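Local coordinates for protein 5-formaminoimidazole-4-carboxamide-1-(beta)-D-ribofuranosyl 5'-monophosphate synthetase (Methanocaldococcus jannaschii, PDB 2R7L) that catalyses the folate-independent formylation of the purine precursor AICAR to FAICAR, using ATP and formate, at residues T20-G25 with S87-H92; S71-E76 with A97-D102; E77-L82 with E105-V110. One frame throughout, in Å; residues are numbered along the deposited sequence.

All three contacts lie in the N-terminal Rossmann-like domain, within residues 20-110, with centres 9 to 13 Å apart. Contact 1 pairs strand 20-24 with strand 87-89 at one edge of the four-stranded parallel sheet. Contact 2 joins the turn 71-74 to the end of helix 93-99, and contact 3 sets helix 76-84 against the loop 107-110. Along the chain the segments alternate: 20-25 comes first, then 71-76 and 77-82 in succession, then 87-92, 97-102 and 105-110. The contacts touch one another, Leu24 on Tyr98, Leu82 on Ala22 and Gln79 on Lys74. Contacts 1 and 2 come near the AICAR site through His92 and Tyr98; contact 3 lies farther off, as packing of the domain.

Contact 1. Residues T20-G25 with S87-H92; sequences TIATLG and SIVVPH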
ATOM      1  N   THR A  20      -0.819  26.411  -3.030  1.00 42.35           N
ATOM      2  CA  THR A  20      -0.793  25.475  -4.143  1.00 44.80           C
ATOM      3  C   THR A  20       0.612  25.400  -4.736  1.00 42.39           C
ATOM      4  O   THR A  20       1.479  26.227  -4.431  1.00 42.74           O
ATOM      5  CB  THR A  20      -1.774  25.871  -5.251  1.00 40.76           C
ATOM      6  OG1 THR A  20      -1.314  27.068  -5.887  1.00 40.00           O
ATOM      7  CG2 THR A  20      -3.172  26.091  -4.688  1.00 40.18           C
ATOM      8  N   ILE A  21       0.836  24.399  -5.575  1.00 36.42           N
ATOM      9  CA  ILE A  21       2.111  24.264  -6.269  1.00 33.12           C
ATOM     10  C   ILE A  21       1.866  24.438  -7.747  1.00 30.93           C
ATOM     11  O   ILE A  21       0.991  23.784  -8.319  1.00 35.03           O
ATOM     12  CB  ILE A  21       2.784  22.910  -5.979  1.00 32.96           C
ATOM     13  CG1 ILE A  21       3.322  22.904  -4.547  1.00 29.41           C
ATOM     14  CG2 ILE A  21       3.911  22.638  -6.989  1.00 30.16           C
ATOM     15  CD1 ILE A  21       3.871  21.575  -4.093  1.00 29.55           C
ATOM     16  N   ALA A  22       2.611  25.354  -8.358  1.00 33.43           N
ATOM     17  CA  ALA A  22       2.459  25.616  -9.781  1.00 35.79           C
ATOM     18  C   ALA A  22       3.765  25.412 -10.565  1.00 33.97           C
ATOM     19  O   ALA A  22       4.870  25.501 -10.016  1.00 29.28           O
ATOM     20  CB  ALA A  22       1.915  27.021 -10.006  1.00 35.20           C
ATOM     21  N   THR A  23       3.615  25.143 -11.854  1.00 30.56           N
ATOM     22  CA  THR A  23       4.743  24.993 -12.750  1.00 36.22           C
ATOM     23  C   THR A  23       4.202  25.046 -14.169  1.00 36.19           C
ATOM     24  O   THR A  23       2.993  24.953 -14.382  1.00 34.97           O
ATOM     25  CB  THR A  23       5.492  23.658 -12.507  1.00 36.90           C
ATOM     26  OG1 THR A  23       6.850  23.772 -12.951  1.00 40.83           O
ATOM     27  CG2 THR A  23       4.806  22.513 -13.224  1.00 29.47           C
ATOM     28  N   LEU A  24       5.095  25.218 -15.139  1.00 40.14           N
ATOM     29  CA  LEU A  24       4.697  25.219 -16.544  1.00 34.68           C
ATOM     30  C   LEU A  24       4.585  23.788 -17.041  1.00 27.49           C
ATOM     31  O   LEU A  24       5.405  22.939 -16.697  1.00 36.46           O
ATOM     32  CB  LEU A  24       5.703  26.019 -17.394  1.00 37.08           C
ATOM     33  CG  LEU A  24       5.654  25.852 -18.916  1.00 38.92           C
ATOM     34  CD1 LEU A  24       4.390  26.463 -19.485  1.00 40.78           C
ATOM     35  CD2 LEU A  24       6.885  26.465 -19.576  1.00 41.24           C
ATOM     36  N   GLY A  25       3.579  23.528 -17.865  1.00 28.35           N
ATOM     37  CA  GLY A  25       3.307  22.187 -18.347  1.00 28.72           C
ATOM     38  C   GLY A  25       4.293  21.682 -19.388  1.00 33.18           C
ATOM     39  O   GLY A  25       3.981  21.628 -20.575  1.00 27.64           O
ATOM     40  N   SER A  87       0.131  30.254  -5.257  1.00 44.66           N
ATOM     41  CA  SER A  87       1.080  29.305  -5.841  1.00 33.63           C
ATOM     42  C   SER A  87       2.533  29.581  -5.492  1.00 35.47           C
ATOM     43  O   SER A  87       3.011  30.715  -5.612  1.00 40.58           O
ATOM     44  CB  SER A  87       0.945  29.298  -7.359  1.00 34.66           C
ATOM     45  OG  SER A  87      -0.387  29.042  -7.771  1.00 37.13           O
ATOM     46  N   ILE A  88       3.228  28.536  -5.050  1.00 33.87           N
ATOM     47  CA  ILE A  88       4.685  28.506  -5.071  1.00 27.20           C
ATOM     48  C   ILE A  88       5.085  27.821  -6.376  1.00 42.30           C
ATOM     49  O   ILE A  88       4.712  26.667  -6.617  1.00 44.98           O
ATOM     50  CB  ILE A  88       5.262  27.707  -3.904  1.00 32.53           C
ATOM     51  CG1 ILE A  88       4.866  28.342  -2.565  1.00 35.58           C
ATOM     52  CG2 ILE A  88       6.786  27.580  -4.028  1.00 28.67           C
ATOM     53  CD1 ILE A  88       5.365  27.566  -1.357  1.00 35.63           C
ATOM     54  N   VAL A  89       5.824  28.536  -7.222  1.00 42.97           N
ATOM     55  CA  VAL A  89       6.248  27.999  -8.517  1.00 42.28           C
ATOM     56  C   VAL A  89       7.481  27.111  -8.391  1.00 38.89           C
ATOM     57  O   VAL A  89       8.463  27.479  -7.738  1.00 38.24           O
ATOM     58  CB  VAL A  89       6.538  29.118  -9.534  1.00 48.84           C
ATOM     59  CG1 VAL A  89       7.202  28.549 -10.790  1.00 45.93           C
ATOM     60  CG2 VAL A  89       5.252  29.849  -9.891  1.00 47.16           C
ATOM     61  N   VAL A  90       7.420  25.933  -9.006  1.00 35.49           N
ATOM     62  CA  VAL A  90       8.592  25.058  -9.093  1.00 37.57           C
ATOM     63  C   VAL A  90       9.241  25.246 -10.468  1.00 36.90           C
ATOM     64  O   VAL A  90       8.638  24.942 -11.500  1.00 36.17           O
ATOM     65  CB  VAL A  90       8.230  23.573  -8.843  1.00 34.84           C
ATOM     66  CG1 VAL A  90       9.441  22.670  -9.064  1.00 34.32           C
ATOM     67  CG2 VAL A  90       7.692  23.396  -7.422  1.00 30.71           C
ATOM     68  N   PRO A  91      10.465  25.785 -10.482  1.00 36.64           N
ATOM     69  CA  PRO A  91      11.112  26.118 -11.741  1.00 41.28           C
ATOM     70  C   PRO A  91      11.743  24.902 -12.411  1.00 39.49           C
ATOM     71  O   PRO A  91      12.170  23.956 -11.736  1.00 45.27           O
ATOM     72  CB  PRO A  91      12.199  27.101 -11.311  1.00 36.85           C
ATOM     73  CG  PRO A  91      12.582  26.637  -9.953  1.00 42.20           C
ATOM     74  CD  PRO A  91      11.312  26.114  -9.321  1.00 38.46           C
ATOM     75  N   HIS A  92      11.790  24.935 -13.735  1.00 42.45           N
ATOM     76  CA  HIS A  92      12.473  23.912 -14.507  1.00 43.37           C
ATOM     77  C   HIS A  92      12.954  24.441 -15.866  1.00 47.17           C
ATOM     78  O   HIS A  92      12.643  25.573 -16.255  1.00 42.32           O
ATOM     79  CB  HIS A  92      11.579  22.684 -14.681  1.00 38.13           C
ATOM     80  CG  HIS A  92      10.284  22.961 -15.375  1.00 35.01           C
ATOM     81  ND1 HIS A  92      10.217  23.555 -16.616  1.00 35.52           N
ATOM     82  CD2 HIS A  92       9.007  22.685 -15.022  1.00 33.58           C
ATOM     83  CE1 HIS A  92       8.954  23.647 -16.992  1.00 35.08           C
ATOM     84  NE2 HIS A  92       8.199  23.128 -16.041  1.00 38.98           N
TER
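Ala22 is gripped between Ile88 and Val90 at the tight centre of a parallel strand pair. Its N meets Ile88 O at 3.0 Å, from well above that carbonyl's plane, while its own O takes the N-H of Val90 at 2.8 Å, almost in line with the C=O bond. Thr20 O receives Ile88 N at 3.0 Å, completing the alternating parallel pattern. On one face the methyl of Ala22 presses against Ser87, CB to CB 3.6 Å; Ile21 lies on the other, and its CG2 meets Val90 CG2 at 3.9 Å.

Past Val90 the backbones diverge and side chains bridge the gap. Thr23 turns OG1 anti to its N (chi1 -156°) and donates in the carbonyl plane to Val90 O, 2.6 Å away. His92 then reaches back with CG placed between its N and carbonyl carbon (chi1 59°), giving NE2 a 2.9 Å bond to Leu24 O, which lies close to the plane of the imidazole. Thr20, at the opposite end, is partly exposed to solvent; its OG1 sits 2.9 Å from Ser87 OG and also bonds to Leu85 O.

The C-terminal ends of the strands lie close to the substrate site. His92 neighbours its residues: its ring meets that of the AICAR-binding His27, and it is the N-cap of helix 93-99, which carries Ser94, another such residue. Strand 43-47 flanks strand 20-24 on its far side, and helices 29-38 and 339-353 pack on the sheet face bearing Ile21 and Ile88.

Contact 2. Residues S71-E76 with A97-D102; sequences SDIKNE and AYCGLD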
ATOM      1  N   SER A  71       5.518  31.977 -24.015  1.00 54.41           N
ATOM      2  CA  SER A  71       6.306  33.178 -23.793  1.00 58.45           C
ATOM      3  C   SER A  71       5.560  34.159 -22.886  1.00 54.31           C
ATOM      4  O   SER A  71       6.177  34.986 -22.214  1.00 53.49           O
ATOM      5  CB  SER A  71       6.662  33.835 -25.124  1.00 62.16           C
ATOM      6  OG  SER A  71       7.867  34.567 -25.002  1.00 70.59           O
ATOM      7  N   ASP A  72       4.234  34.039 -22.854  1.00 53.77           N
ATOM      8  CA  ASP A  72       3.384  34.949 -22.083  1.00 53.64           C
ATOM      9  C   ASP A  72       3.509  34.792 -20.569  1.00 54.54           C
ATOM     10  O   ASP A  72       3.082  35.666 -19.817  1.00 54.78           O
ATOM     11  CB  ASP A  72       1.922  34.786 -22.495  1.00 49.27           C
ATOM     12  CG  ASP A  72       1.687  35.146 -23.942  1.00 53.60           C
ATOM     13  OD1 ASP A  72       2.432  35.997 -24.470  1.00 56.00           O
ATOM     14  OD2 ASP A  72       0.758  34.582 -24.555  1.00 59.52           O
ATOM     15  N   ILE A  73       4.096  33.686 -20.124  1.00 51.82           N
ATOM     16  CA  ILE A  73       4.158  33.385 -18.694  1.00 52.79           C
ATOM     17  C   ILE A  73       4.955  34.417 -17.897  1.00 54.31           C
ATOM     18  O   ILE A  73       4.961  34.394 -16.662  1.00 54.48           O
ATOM     19  CB  ILE A  73       4.700  31.968 -18.435  1.00 49.04           C
ATOM     20  CG1 ILE A  73       6.210  31.911 -18.673  1.00 50.11           C
ATOM     21  CG2 ILE A  73       3.977  30.974 -19.319  1.00 51.60           C
ATOM     22  CD1 ILE A  73       6.792  30.514 -18.563  1.00 48.26           C
ATOM     23  N   LYS A  74       5.627  35.321 -18.602  1.00 53.71           N
ATOM     24  CA  LYS A  74       6.305  36.438 -17.951  1.00 56.86           C
ATOM     25  C   LYS A  74       5.328  37.589 -17.713  1.00 50.05           C
ATOM     26  O   LYS A  74       5.524  38.399 -16.809  1.00 45.22           O
ATOM     27  CB  LYS A  74       7.488  36.922 -18.793  1.00 60.42           C
ATOM     28  CG  LYS A  74       7.137  37.166 -20.247  1.00 65.70           C
ATOM     29  CD  LYS A  74       8.139  38.082 -20.925  1.00 69.93           C
ATOM     30  CE  LYS A  74       7.976  38.032 -22.434  1.00 71.92           C
ATOM     31  NZ  LYS A  74       6.543  38.128 -22.826  1.00 72.21           N
ATOM     32  N   ASN A  75       4.276  37.646 -18.527  1.00 49.88           N
ATOM     33  CA  ASN A  75       3.284  38.719 -18.445  1.00 55.43           C
ATOM     34  C   ASN A  75       2.760  38.930 -17.037  1.00 61.10           C
ATOM     35  O   ASN A  75       2.579  37.976 -16.279  1.00 61.97           O
ATOM     36  CB  ASN A  75       2.115  38.453 -19.391  1.00 51.80           C
ATOM     37  CG  ASN A  75       2.521  38.519 -20.843  1.00 56.20           C
ATOM     38  OD1 ASN A  75       3.645  38.902 -21.166  1.00 53.62           O
ATOM     39  ND2 ASN A  75       1.608  38.143 -21.733  1.00 60.68           N
ATOM     40  N   GLU A  76       2.507  40.190 -16.700  1.00 66.61           N
ATOM     41  CA  GLU A  76       2.067  40.551 -15.362  1.00 68.55           C
ATOM     42  C   GLU A  76       0.681  39.981 -15.082  1.00 66.14           C
ATOM     43  O   GLU A  76       0.319  39.761 -13.930  1.00 67.57           O
ATOM     44  CB  GLU A  76       2.070  42.072 -15.196  1.00 73.35           C
ATOM     45  CG  GLU A  76       2.883  42.561 -14.005  1.00 75.13           C
ATOM     46  CD  GLU A  76       2.252  42.208 -12.675  1.00 75.86           C
ATOM     47  OE1 GLU A  76       1.010  42.315 -12.560  1.00 74.21           O
ATOM     48  OE2 GLU A  76       2.998  41.834 -11.743  1.00 75.44           O
ATOM     49  N   ALA A  97      13.477  28.916 -19.762  1.00 47.13           N
ATOM     50  CA  ALA A  97      13.644  29.253 -21.171  1.00 46.96           C
ATOM     51  C   ALA A  97      12.505  30.109 -21.711  1.00 47.49           C
ATOM     52  O   ALA A  97      12.744  31.162 -22.298  1.00 45.01           O
ATOM     53  CB  ALA A  97      13.805  27.995 -22.014  1.00 38.10           C
ATOM     54  N   TYR A  98      11.270  29.649 -21.528  1.00 45.02           N
ATOM     55  CA  TYR A  98      10.105  30.341 -22.080  1.00 44.56           C
ATOM     56  C   TYR A  98       9.830  31.671 -21.380  1.00 50.06           C
ATOM     57  O   TYR A  98       9.324  32.613 -21.990  1.00 53.83           O
ATOM     58  CB  TYR A  98       8.865  29.460 -21.993  1.00 51.22           C
ATOM     59  CG  TYR A  98       8.686  28.481 -23.131  1.00 50.34           C
ATOM     60  CD1 TYR A  98       8.720  27.109 -22.904  1.00 50.12           C
ATOM     61  CD2 TYR A  98       8.455  28.924 -24.426  1.00 47.41           C
ATOM     62  CE1 TYR A  98       8.539  26.208 -23.935  1.00 49.19           C
ATOM     63  CE2 TYR A  98       8.273  28.028 -25.465  1.00 50.12           C
ATOM     64  CZ  TYR A  98       8.318  26.671 -25.212  1.00 51.64           C
ATOM     65  OH  TYR A  98       8.139  25.774 -26.237  1.00 57.29           O
ATOM     66  N   CYS A  99      10.152  31.738 -20.095  1.00 48.89           N
ATOM     67  CA  CYS A  99       9.947  32.952 -19.318  1.00 56.10           C
ATOM     68  C   CYS A  99      11.059  33.954 -19.612  1.00 57.25           C
ATOM     69  O   CYS A  99      10.807  35.147 -19.776  1.00 59.10           O
ATOM     70  CB  CYS A  99       9.913  32.618 -17.822  1.00 56.72           C
ATOM     71  SG  CYS A  99       9.591  34.009 -16.709  1.00 54.73           S
ATOM     72  N   GLY A 100      12.286  33.445 -19.680  1.00 51.88           N
ATOM     73  CA  GLY A 100      13.468  34.262 -19.877  1.00 36.13           C
ATOM     74  C   GLY A 100      14.225  34.391 -18.580  1.00 38.76           C
ATOM     75  O   GLY A 100      13.701  34.913 -17.603  1.00 44.89           O
ATOM     76  N   LEU A 101      15.462  33.915 -18.561  1.00 38.94           N
ATOM     77  CA  LEU A 101      16.259  33.909 -17.335  1.00 45.82           C
ATOM     78  C   LEU A 101      16.415  35.297 -16.711  1.00 53.00           C
ATOM     79  O   LEU A 101      16.555  35.429 -15.492  1.00 53.45           O
ATOM     80  CB  LEU A 101      17.630  33.278 -17.584  1.00 43.53           C
ATOM     81  CG  LEU A 101      18.594  33.310 -16.399  1.00 42.70           C
ATOM     82  CD1 LEU A 101      18.029  32.546 -15.199  1.00 42.02           C
ATOM     83  CD2 LEU A 101      19.951  32.762 -16.797  1.00 48.81           C
ATOM     84  N   ASP A 102      16.398  36.332 -17.544  1.00 57.66           N
ATOM     85  CA  ASP A 102      16.499  37.691 -17.031  1.00 58.49           C
ATOM     86  C   ASP A 102      15.178  38.115 -16.401  1.00 53.31           C
ATOM     87  O   ASP A 102      15.158  38.650 -15.294  1.00 46.70           O
ATOM     88  CB  ASP A 102      16.938  38.664 -18.125  1.00 69.34           C
ATOM     89  CG  ASP A 102      18.448  38.684 -18.312  1.00 78.64           C
ATOM     90  OD1 ASP A 102      19.170  38.272 -17.377  1.00 83.75           O
ATOM     91  OD2 ASP A 102      18.913  39.111 -19.388  1.00 84.72           O
TER
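Lys74 NZ is held by two weak bonds within its own turn, 3.2 Å from Ser71 O and 3.4 Å from Asn75 OD1, while the rest of the side chain faces Cys99 across the contact. To get there the chain leaves with CG between the backbone N and the carbonyl carbon (chi1 50°), stays extended as far as CE, and bends at its last torsion, so that the charged tip curls back over the turn. The aliphatic part of the chain, chiefly CB, meets Cys99, with CB 3.9 Å from Cys99 O and 4.2 Å from Cys99 SG.

Ile73 supplies the apolar core. Its CD1 comes in beside the end of helix 93-99, 3.8 Å from Cys99 CB and 4.1 Å from Tyr98 CB, and CG1 follows it against Cys99. Both Ile73 and Cys99 are buried.

These residues belong to a Rossmann-like domain of an ATP-grasp enzyme: 71-74 is a 3-10 turn between strand 63-66 and helix 76-84, and it abuts the C-terminal end of the helix that carries the AICAR-binding Ser94. That helix stops at Gly100, which leaves helical backbone angles with a positive phi and serves as N-cap of helix 101-106.

The polar link between the segments is slight. Ser71 CA points its hydrogen nearly straight at Tyr98 O (CA to O 3.6 Å, 171° at the hydrogen). The phenol of Tyr98 looks elsewhere: its OH bonds to Arg51, its ring meets Phe70 edge-to-face, and its side chain comes within about 5 Å of the bound AICAR.

Contact 3. Residues E77-L82 with E105-V110; sequences EIQEKL and ENSFLV
Helix 76-84, the crossover between the two outer strands of the parallel sheet, 63-66 and 87-89, passes across strands 43-47 and 20-24 and points Leu82 at the loop 107-110, while Gln79 reaches it with its amide end. The Gln79 chain, extended beyond CG, lays its amide along the loop backbone. NE2 donates to Ser107 O at 2.8 Å, slightly out of the amide plane, and OE1 accepts the N-H of Leu109, centre of an inverse gamma turn; the modelled 2.5 Å between OE1 and Leu109 N is too short to be taken at face value. NE2 also bonds to Lys74 O. Beside these bonds Gln79 CG rests 4.0 Å from Phe108 CD2, the amide inclined 33° to the ring. One turn on, Leu82 crosses Phe108 at about a right angle, CD1 to CZ 3.9 Å, and its CB meets Val110 CG1 at 4.0 Å. With an alanine here instead of Gln79, Ser107 O and Lys74 O would probably lose their amide donor, the Leu109 N-H its acceptor, and the loop some of its tie to the helix. Leu82, Phe108 and Val110 pack as an apolar patch beside the buried amide, which satisfies backbone groups on two sides, the loop 107-110 and the turn before the helix.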
ATOM      1  N   GLU A  77      -0.086  39.735 -16.139  1.00 62.46           N
ATOM      2  CA  GLU A  77      -1.403  39.125 -16.004  1.00 64.12           C
ATOM      3  C   GLU A  77      -1.305  37.716 -15.423  1.00 68.05           C
ATOM      4  O   GLU A  77      -2.146  37.301 -14.622  1.00 67.26           O
ATOM      5  CB  GLU A  77      -2.111  39.072 -17.358  1.00 68.01           C
ATOM      6  CG  GLU A  77      -3.464  38.377 -17.315  1.00 76.86           C
ATOM      7  CD  GLU A  77      -4.017  38.066 -18.696  1.00 82.96           C
ATOM      8  OE1 GLU A  77      -3.504  38.629 -19.689  1.00 86.44           O
ATOM      9  OE2 GLU A  77      -4.967  37.258 -18.789  1.00 84.01           O
ATOM     10  N   ILE A  78      -0.273  36.984 -15.838  1.00 68.06           N
ATOM     11  CA  ILE A  78      -0.090  35.597 -15.422  1.00 60.71           C
ATOM     12  C   ILE A  78       0.486  35.517 -14.015  1.00 58.97           C
ATOM     13  O   ILE A  78       0.101  34.655 -13.227  1.00 64.47           O
ATOM     14  CB  ILE A  78       0.814  34.827 -16.406  1.00 61.24           C
ATOM     15  CG1 ILE A  78       0.252  34.917 -17.829  1.00 61.27           C
ATOM     16  CG2 ILE A  78       0.998  33.378 -15.962  1.00 58.72           C
ATOM     17  CD1 ILE A  78      -1.199  34.499 -17.957  1.00 66.38           C
ATOM     18  N   GLN A  79       1.406  36.421 -13.700  1.00 52.77           N
ATOM     19  CA  GLN A  79       1.973  36.478 -12.362  1.00 57.06           C
ATOM     20  C   GLN A  79       0.888  36.743 -11.320  1.00 60.78           C
ATOM     21  O   GLN A  79       0.995  36.290 -10.179  1.00 63.22           O
ATOM     22  CB  GLN A  79       3.036  37.568 -12.272  1.00 59.30           C
ATOM     23  CG  GLN A  79       4.145  37.468 -13.300  1.00 60.00           C
ATOM     24  CD  GLN A  79       5.286  38.418 -12.997  1.00 60.35           C
ATOM     25  OE1 GLN A  79       5.647  38.622 -11.837  1.00 58.66           O
ATOM     26  NE2 GLN A  79       5.865  39.001 -14.042  1.00 60.76           N
ATOM     27  N   GLU A  80      -0.146  37.482 -11.714  1.00 59.33           N
ATOM     28  CA  GLU A  80      -1.229  37.837 -10.796  1.00 61.24           C
ATOM     29  C   GLU A  80      -2.122  36.657 -10.461  1.00 56.09           C
ATOM     30  O   GLU A  80      -2.405  36.402  -9.292  1.00 59.24           O
ATOM     31  CB  GLU A  80      -2.063  39.007 -11.332  1.00 64.18           C
ATOM     32  CG  GLU A  80      -1.900  40.287 -10.519  1.00 66.91           C
ATOM     33  CD  GLU A  80      -2.539  40.195  -9.141  1.00 68.53           C
ATOM     34  OE1 GLU A  80      -3.707  39.763  -9.054  1.00 69.06           O
ATOM     35  OE2 GLU A  80      -1.877  40.559  -8.145  1.00 69.00           O
ATOM     36  N   LYS A  81      -2.573  35.946 -11.489  1.00 53.65           N
ATOM     37  CA  LYS A  81      -3.338  34.728 -11.287  1.00 56.99           C
ATOM     38  C   LYS A  81      -2.599  33.773 -10.352  1.00 57.87           C
ATOM     39  O   LYS A  81      -3.201  33.193  -9.452  1.00 62.69           O
ATOM     40  CB  LYS A  81      -3.610  34.039 -12.619  1.00 53.00           C
ATOM     41  CG  LYS A  81      -4.295  34.917 -13.638  1.00 57.22           C
ATOM     42  CD  LYS A  81      -4.694  34.102 -14.855  1.00 60.42           C
ATOM     43  CE  LYS A  81      -5.363  34.961 -15.910  1.00 62.64           C
ATOM     44  NZ  LYS A  81      -5.727  34.152 -17.101  1.00 59.64           N
ATOM     45  N   LEU A  82      -1.293  33.624 -10.562  1.00 51.26           N
ATOM     46  CA  LEU A  82      -0.486  32.725  -9.742  1.00 47.93           C
ATOM     47  C   LEU A  82      -0.428  33.189  -8.297  1.00 49.70           C
ATOM     48  O   LEU A  82      -0.404  32.375  -7.371  1.00 47.11           O
ATOM     49  CB  LEU A  82       0.934  32.591 -10.300  1.00 45.17           C
ATOM     50  CG  LEU A  82       1.137  31.804 -11.597  1.00 45.11           C
ATOM     51  CD1 LEU A  82       2.585  31.920 -12.065  1.00 45.37           C
ATOM     52  CD2 LEU A  82       0.743  30.344 -11.419  1.00 41.40           C
ATOM     53  N   GLU A 105      14.972  36.533 -13.055  1.00 50.98           N
ATOM     54  CA  GLU A 105      15.822  37.062 -11.986  1.00 49.58           C
ATOM     55  C   GLU A 105      15.299  38.361 -11.375  1.00 45.56           C
ATOM     56  O   GLU A 105      15.613  38.667 -10.223  1.00 45.39           O
ATOM     57  CB  GLU A 105      17.262  37.265 -12.471  1.00 50.21           C
ATOM     58  CG  GLU A 105      17.964  35.998 -12.938  1.00 55.14           C
ATOM     59  CD  GLU A 105      18.296  35.054 -11.801  1.00 57.69           C
ATOM     60  OE1 GLU A 105      18.666  35.535 -10.711  1.00 65.15           O
ATOM     61  OE2 GLU A 105      18.196  33.825 -12.001  1.00 59.20           O
ATOM     62  N   ASN A 106      14.511  39.122 -12.137  1.00 46.79           N
ATOM     63  CA  ASN A 106      14.055  40.435 -11.667  1.00 57.03           C
ATOM     64  C   ASN A 106      12.724  40.973 -12.223  1.00 59.03           C
ATOM     65  O   ASN A 106      12.403  42.145 -12.043  1.00 65.66           O
ATOM     66  CB  ASN A 106      15.169  41.484 -11.829  1.00 60.21           C
ATOM     67  CG  ASN A 106      15.968  41.307 -13.111  1.00 59.63           C
ATOM     68  OD1 ASN A 106      15.412  41.289 -14.211  1.00 60.32           O
ATOM     69  ND2 ASN A 106      17.286  41.192 -12.970  1.00 56.95           N
ATOM     70  N   SER A 107      11.943  40.120 -12.874  1.00 60.41           N
ATOM     71  CA  SER A 107      10.648  40.538 -13.405  1.00 56.57           C
ATOM     72  C   SER A 107       9.517  39.577 -13.009  1.00 60.27           C
ATOM     73  O   SER A 107       8.339  39.894 -13.177  1.00 58.52           O
ATOM     74  CB  SER A 107      10.730  40.681 -14.926  1.00 60.65           C
ATOM     75  OG  SER A 107       9.445  40.741 -15.524  1.00 59.58           O
ATOM     76  N   PHE A 108       9.877  38.409 -12.477  1.00 57.42           N
ATOM     77  CA  PHE A 108       8.886  37.378 -12.139  1.00 54.86           C
ATOM     78  C   PHE A 108       8.556  37.389 -10.647  1.00 52.14           C
ATOM     79  O   PHE A 108       9.207  36.713  -9.855  1.00 45.21           O
ATOM     80  CB  PHE A 108       9.372  35.987 -12.569  1.00 45.33           C
ATOM     81  CG  PHE A 108       8.279  34.964 -12.645  1.00 41.85           C
ATOM     82  CD1 PHE A 108       8.202  33.938 -11.718  1.00 43.66           C
ATOM     83  CD2 PHE A 108       7.320  35.037 -13.636  1.00 32.80           C
ATOM     84  CE1 PHE A 108       7.188  32.997 -11.786  1.00 35.71           C
ATOM     85  CE2 PHE A 108       6.302  34.099 -13.705  1.00 40.68           C
ATOM     86  CZ  PHE A 108       6.240  33.081 -12.782  1.00 35.78           C
ATOM     87  N   LEU A 109       7.539  38.162 -10.274  1.00 57.44           N
ATOM     88  CA  LEU A 109       7.195  38.350  -8.866  1.00 63.21           C
ATOM     89  C   LEU A 109       6.229  37.283  -8.351  1.00 60.96           C
ATOM     90  O   LEU A 109       5.057  37.560  -8.092  1.00 60.03           O
ATOM     91  CB  LEU A 109       6.618  39.751  -8.641  1.00 63.22           C
ATOM     92  CG  LEU A 109       7.574  40.923  -8.868  1.00 67.14           C
ATOM     93  CD1 LEU A 109       6.816  42.243  -8.841  1.00 68.85           C
ATOM     94  CD2 LEU A 109       8.689  40.913  -7.832  1.00 63.45           C
ATOM     95  N   VAL A 110       6.733  36.060  -8.215  1.00 57.69           N
ATOM     96  CA  VAL A 110       5.965  34.946  -7.674  1.00 47.11           C
ATOM     97  C   VAL A 110       6.924  34.089  -6.872  1.00 46.29           C
ATOM     98  O   VAL A 110       8.030  33.821  -7.328  1.00 54.99           O
ATOM     99  CB  VAL A 110       5.330  34.094  -8.786  1.00 42.46           C
ATOM    100  CG1 VAL A 110       4.299  33.120  -8.204  1.00 41.69           C
ATOM    101  CG2 VAL A 110       4.682  34.980  -9.829  1.00 41.30           C
TER